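Local coordinates for acetyltransferase (PDB 2DXQ), which probably transfers an acetyl group from acetyl-coenzyme A to an acceptor not yet identified, as a member of the GNAT family, at residues G39-F42 and A43-A47; P31-T34 and T35-G39; P17-L20 and E21-V25. All coordinates share one frame; numbering follows the deposited sequence.

Contact 1: G39-F42 and A43-A47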
# COMPACT_ATOMS: atom_id res chain seq x y z
N GLY A 39 -14.21 -11.89 -12.11
CA GLY A 39 -13.35 -13.08 -12.15
C GLY A 39 -11.90 -12.82 -12.54
O GLY A 39 -10.97 -13.37 -11.92
N ALA A 40 -11.71 -11.99 -13.56
CA ALA A 40 -10.38 -11.70 -14.08
C ALA A 40 -9.51 -10.98 -13.04
O ALA A 40 -8.36 -11.37 -12.80
CB ALA A 40 -10.50 -10.87 -15.36
N VAL A 41 -10.05 -9.93 -12.43
CA VAL A 41 -9.31 -9.21 -11.37
C VAL A 41 -9.09 -10.10 -10.15
O VAL A 41 -7.99 -10.11 -9.58
CB VAL A 41 -9.97 -7.86 -10.99
CG1 VAL A 41 -9.26 -7.25 -9.80
CG2 VAL A 41 -9.87 -6.91 -12.16
N PHE A 42 -10.10 -10.88 -9.75
CA PHE A 42 -9.92 -11.80 -8.61
C PHE A 42 -8.76 -12.77 -8.86
O PHE A 42 -7.92 -13.01 -7.98
CB PHE A 42 -11.23 -12.54 -8.29
CG PHE A 42 -11.17 -13.36 -7.02
CD1 PHE A 42 -10.80 -12.78 -5.82
CD2 PHE A 42 -11.50 -14.72 -7.04
CE1 PHE A 42 -10.75 -13.53 -4.64
CE2 PHE A 42 -11.45 -15.49 -5.85
CZ PHE A 42 -11.08 -14.88 -4.67
N ALA A 43 -8.70 -13.33 -10.07
CA ALA A 43 -7.61 -14.24 -10.44
C ALA A 43 -6.24 -13.55 -10.37
O ALA A 43 -5.27 -14.14 -9.88
CB ALA A 43 -7.84 -14.82 -11.83
N ALA A 44 -6.18 -12.30 -10.84
CA ALA A 44 -4.96 -11.49 -10.76
C ALA A 44 -4.55 -11.26 -9.31
O ALA A 44 -3.36 -11.25 -8.99
CB ALA A 44 -5.14 -10.16 -11.46
N MSE A 45 -5.54 -11.06 -8.44
CA MSE A 45 -5.28 -10.87 -7.01
C MSE A 45 -4.71 -12.13 -6.38
O MSE A 45 -3.74 -12.08 -5.61
CB MSE A 45 -6.57 -10.44 -6.29
CG MSE A 45 -7.00 -9.02 -6.66
SE MSE A 45 -8.60 -8.46 -5.73
CE MSE A 45 -7.74 -7.93 -4.06
N LEU A 46 -5.31 -13.27 -6.72
CA LEU A 46 -4.88 -14.55 -6.20
C LEU A 46 -3.45 -14.87 -6.66
O LEU A 46 -2.68 -15.51 -5.93
CB LEU A 46 -5.88 -15.65 -6.59
CG LEU A 46 -7.26 -15.57 -5.91
CD1 LEU A 46 -8.13 -16.73 -6.39
CD2 LEU A 46 -7.21 -15.57 -4.39
N ALA A 47 -3.09 -14.37 -7.84
CA ALA A 47 -1.77 -14.57 -8.44
C ALA A 47 -0.72 -13.55 -7.98
O ALA A 47 0.48 -13.75 -8.19
CB ALA A 47 -1.88 -14.55 -9.95
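Phe42 O accepts a hydrogen bond from Leu46 N at 2.9 Å, with an N-H...O angle of 158°. It is one of four successive i to i+4 bonds, with Ala43 N to Gly39 O, Met45 N to Val41 O and a longer Ala44 N to Ala40 O at 3.1 Å. They lie on helix 35-47, which with helix 16-26 follows the first strand, as in the GNAT fold.

Beside the Phe42-Leu46 rung the two side chains meet outside the helix. Phe42 holds CG opposite its backbone N (chi1 -172°), which sends the ring out beside the next turn, and Leu46 lays its isobutyl end on one face. Leu46 CD1 sits 4.0 Å from the ring centroid, 28° off the normal: a CH-pi contact. The second methyl, Leu46 CD2, reaches the far end of the ring at Phe42 CZ, 3.9 Å away. Phe42 also packs on Leu16 and Leu19 of helix 16-26, on Ile53 of strand 51-58 and on Leu74 of the second subunit, so the buried ring joins helix, sheet and dimer partner.

One residue back from Leu46, the chain of the selenomethionine Met45 runs straight to SE, and the bend beyond turns only the CE methyl away from Val41. These side chains meet loosely, Met45 CG and SE both standing 4.3 Å from Val41 CG1, whereas Met45 CG lies 3.3 Å from Val41 O.

Contact 2: P31-T34 and T35-G39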
# COMPACT_ATOMS: atom_id res chain seq x y z
N PRO A 31 -21.24 -0.19 -7.93
CA PRO A 31 -22.02 -1.11 -8.74
C PRO A 31 -21.85 -2.53 -8.24
O PRO A 31 -20.79 -2.87 -7.70
CB PRO A 31 -21.40 -0.97 -10.14
CG PRO A 31 -20.04 -0.45 -9.92
CD PRO A 31 -20.17 0.45 -8.70
N GLU A 32 -22.88 -3.35 -8.40
CA GLU A 32 -22.82 -4.72 -7.90
C GLU A 32 -22.25 -5.61 -8.98
O GLU A 32 -22.97 -6.09 -9.86
CB GLU A 32 -24.21 -5.18 -7.41
CG GLU A 32 -24.77 -4.23 -6.34
CD GLU A 32 -26.09 -4.68 -5.74
OE1 GLU A 32 -26.75 -5.60 -6.29
OE2 GLU A 32 -26.48 -4.11 -4.70
N LEU A 33 -20.93 -5.78 -8.95
CA LEU A 33 -20.21 -6.64 -9.89
C LEU A 33 -20.67 -8.07 -9.73
O LEU A 33 -20.84 -8.55 -8.61
CB LEU A 33 -18.70 -6.59 -9.63
CG LEU A 33 -17.97 -5.28 -9.85
CD1 LEU A 33 -16.50 -5.50 -9.53
CD2 LEU A 33 -18.14 -4.79 -11.28
N THR A 34 -20.88 -8.76 -10.85
CA THR A 34 -21.18 -10.18 -10.79
C THR A 34 -19.88 -10.96 -10.61
O THR A 34 -18.78 -10.44 -10.83
CB THR A 34 -21.87 -10.65 -12.07
OG1 THR A 34 -20.95 -10.51 -13.17
CG2 THR A 34 -23.11 -9.80 -12.32
N THR A 35 -20.00 -12.22 -10.19
CA THR A 35 -18.86 -13.10 -10.09
C THR A 35 -18.12 -13.17 -11.44
O THR A 35 -16.89 -13.19 -11.50
CB THR A 35 -19.33 -14.49 -9.59
OG1 THR A 35 -19.94 -14.33 -8.30
CG2 THR A 35 -18.18 -15.43 -9.44
N GLN A 36 -18.89 -13.16 -12.53
CA GLN A 36 -18.29 -13.21 -13.87
C GLN A 36 -17.47 -11.95 -14.17
O GLN A 36 -16.33 -12.05 -14.64
CB GLN A 36 -19.35 -13.43 -14.95
CG GLN A 36 -19.93 -14.84 -14.96
CD GLN A 36 -20.84 -15.10 -13.76
OE1 GLN A 36 -21.52 -14.20 -13.29
NE2 GLN A 36 -20.85 -16.36 -13.28
N GLU A 37 -18.05 -10.78 -13.90
CA GLU A 37 -17.38 -9.48 -14.12
C GLU A 37 -16.12 -9.35 -13.28
O GLU A 37 -15.14 -8.71 -13.69
CB GLU A 37 -18.32 -8.32 -13.78
CG GLU A 37 -19.40 -8.09 -14.85
CD GLU A 37 -20.48 -7.12 -14.42
OE1 GLU A 37 -20.72 -6.96 -13.19
OE2 GLU A 37 -21.12 -6.52 -15.31
N ALA A 38 -16.14 -9.96 -12.09
CA ALA A 38 -15.06 -9.81 -11.14
C ALA A 38 -13.98 -10.88 -11.26
O ALA A 38 -12.94 -10.77 -10.63
CB ALA A 38 -15.63 -9.76 -9.68
N GLY A 39 -14.21 -11.89 -12.11
CA GLY A 39 -13.35 -13.08 -12.15
C GLY A 39 -11.90 -12.82 -12.54
O GLY A 39 -10.97 -13.37 -11.92
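Thr34 and Glu37 grip each other twice in a capping box, and Thr34 is the N-cap of helix 35-47. Thr34 OG1 accepts from Glu37 N at 3.0 Å over a nearly straight N-H...O angle of 167°. In return, Thr34 N donates to Glu37 OE1, also at 3.0 Å, meeting the carboxylate on its anti side and 28° out of its plane. Thr34 makes the first bond possible by holding OG1 between its own N and carbonyl carbon (chi1 65°), while the extended Glu37 chain carries its carboxylate back to the threonine amide. Between the two bonds Glu37 CG packs against Thr34 OG1 at 3.3 Å, and Glu37 OE1 rests 3.4 Å from Leu33 CA. Ala38 N adds a helical bond to Thr34 O.

This tightly bonded box lies at the surface, where Gln36, bent at chi2, brings its side chain no closer than OE1 to Thr34 OG1, 3.7 Å. The inward apolar pair is looser, Leu33 CD1 standing 4.4 Å from CB of buried Ala38.

Thr35 rests on Leu16 and Pro17 and Ala38 on Leu20, all of helix 16-26. Leu33 and Ala38 also meet Leu74 of the second subunit, so the start of helix 35-47 is lodged between the preceding helix and the dimer partner.

Contact 3: P17-L20 and E21-V25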
# COMPACT_ATOMS: atom_id res chain seq x y z
N PRO A 17 -18.16 -14.83 -4.70
CA PRO A 17 -19.49 -14.29 -4.39
C PRO A 17 -19.59 -13.66 -3.00
O PRO A 17 -20.11 -12.55 -2.85
CB PRO A 17 -20.41 -15.53 -4.50
CG PRO A 17 -19.72 -16.40 -5.47
CD PRO A 17 -18.24 -16.23 -5.17
N GLY A 18 -19.05 -14.36 -1.99
CA GLY A 18 -19.08 -13.88 -0.60
C GLY A 18 -18.29 -12.60 -0.38
O GLY A 18 -18.74 -11.70 0.33
N LEU A 19 -17.12 -12.51 -1.02
CA LEU A 19 -16.30 -11.30 -0.98
C LEU A 19 -17.00 -10.12 -1.63
O LEU A 19 -16.98 -9.01 -1.11
CB LEU A 19 -14.98 -11.54 -1.70
CG LEU A 19 -13.91 -12.26 -0.89
CD1 LEU A 19 -12.74 -12.62 -1.81
CD2 LEU A 19 -13.46 -11.39 0.28
N LEU A 20 -17.64 -10.37 -2.77
CA LEU A 20 -18.37 -9.28 -3.42
C LEU A 20 -19.50 -8.73 -2.53
O LEU A 20 -19.72 -7.52 -2.46
CB LEU A 20 -18.89 -9.72 -4.80
CG LEU A 20 -17.83 -9.97 -5.89
CD1 LEU A 20 -18.47 -10.59 -7.13
CD2 LEU A 20 -17.14 -8.64 -6.27
N GLU A 21 -20.19 -9.62 -1.81
CA GLU A 21 -21.21 -9.17 -0.86
C GLU A 21 -20.64 -8.27 0.23
O GLU A 21 -21.24 -7.24 0.58
CB GLU A 21 -21.96 -10.37 -0.27
CG GLU A 21 -22.68 -11.17 -1.35
CD GLU A 21 -23.60 -12.24 -0.79
OE1 GLU A 21 -23.76 -12.34 0.44
OE2 GLU A 21 -24.18 -12.99 -1.62
N LEU A 22 -19.47 -8.64 0.74
CA LEU A 22 -18.80 -7.81 1.74
C LEU A 22 -18.41 -6.45 1.17
O LEU A 22 -18.61 -5.43 1.81
CB LEU A 22 -17.57 -8.52 2.31
CG LEU A 22 -17.86 -9.72 3.22
CD1 LEU A 22 -16.56 -10.46 3.56
CD2 LEU A 22 -18.55 -9.24 4.52
N TYR A 23 -17.88 -6.43 -0.04
CA TYR A 23 -17.45 -5.16 -0.64
C TYR A 23 -18.64 -4.27 -1.01
O TYR A 23 -18.51 -3.06 -1.06
CB TYR A 23 -16.54 -5.42 -1.84
CG TYR A 23 -15.22 -6.10 -1.51
CD1 TYR A 23 -14.54 -5.82 -0.32
CD2 TYR A 23 -14.65 -6.98 -2.40
CE1 TYR A 23 -13.34 -6.42 -0.03
CE2 TYR A 23 -13.43 -7.58 -2.14
CZ TYR A 23 -12.78 -7.31 -0.95
OH TYR A 23 -11.57 -7.91 -0.69
N GLN A 24 -19.80 -4.88 -1.23
CA GLN A 24 -21.04 -4.11 -1.40
C GLN A 24 -21.48 -3.46 -0.08
O GLN A 24 -22.02 -2.34 -0.09
CB GLN A 24 -22.13 -4.99 -2.03
CG GLN A 24 -21.81 -5.22 -3.52
CD GLN A 24 -22.36 -6.50 -4.12
OE1 GLN A 24 -23.33 -7.08 -3.61
NE2 GLN A 24 -21.74 -6.96 -5.23
N VAL A 25 -21.24 -4.14 1.04
CA VAL A 25 -21.45 -3.55 2.37
C VAL A 25 -20.51 -2.38 2.61
O VAL A 25 -20.93 -1.30 3.08
CB VAL A 25 -21.29 -4.61 3.50
CG1 VAL A 25 -21.27 -3.95 4.89
CG2 VAL A 25 -22.42 -5.64 3.41
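Leu19 and Tyr23 lie side by side and point the same way, one turn apart on helix 16-26, which comes directly after the first strand, as in the GNAT fold. Their backbones are tied by Tyr23 N to Leu19 O at 2.9 Å, the i to i+4 bond repeated by Glu21 N to Pro17 O, Leu22 N to Gly18 O and Gln24 N to Leu20 O.

Tyr23 sets CG opposite its carbonyl carbon (chi1 -65°), which turns the side chain back along the helix and brings the root of the ring over the preceding turn. Leu19 O consequently faces the ring, 3.4 Å from Tyr23 CG and 3.3 Å from Tyr23 CD2. The leucine side chain runs up beside the ring with looser contacts, Leu19 CB to Tyr23 CE2 at 4.3 Å and Leu19 CD2 to the hydroxyl Tyr23 OH at 4.1 Å.

Gln24 has the same first rotation, which turns its chain back too, so that its CG and CD are each 3.3 Å from Leu20 O. The amide nitrogen Gln24 NE2 lies 3.5 Å from Leu20 O at an angle too poor for a hydrogen bond. Glu21 repeats the pattern: its CG approaches Pro17 O while the carboxylate continues outward on the exposed side.

Buried Leu19, Leu22 and Tyr23 face Thr65, Pro62 and Thr67 of strand 61-71, and Tyr23 also meets Thr75 of the second subunit. The chemistry is thus divided: main-chain bonds hold the helix turns together, while the side chains add mainly dispersion and carbonyl contacts. For Leu19, Leu22 and Tyr23, burial against the sheet, more than polar pairing with one another, probably fixes their positions.

The three contacts follow the chain through two consecutive helices: contact 3 on helix 16-26, contact 2 at the start of helix 35-47, and contact 1 farther along that helix, with Gly39 shared by contacts 1 and 2. The centres of contacts 2 and 3 lie about 10 Å apart. Those of contacts 1 and 2 are about 12 Å apart, and those of contacts 1 and 3 about 15 Å. Leu19 CD1 meets Phe42 CE1 at 3.6 Å between the helices, and Leu20 CD1 lies 3.5 Å from Leu33 O of the loop leading into helix 35-47. Each contact also touches the second subunit. No ligand marks the active site here; in GNAT relatives this helical pair commonly borders the acceptor-substrate side, a role that remains inferred for this protein.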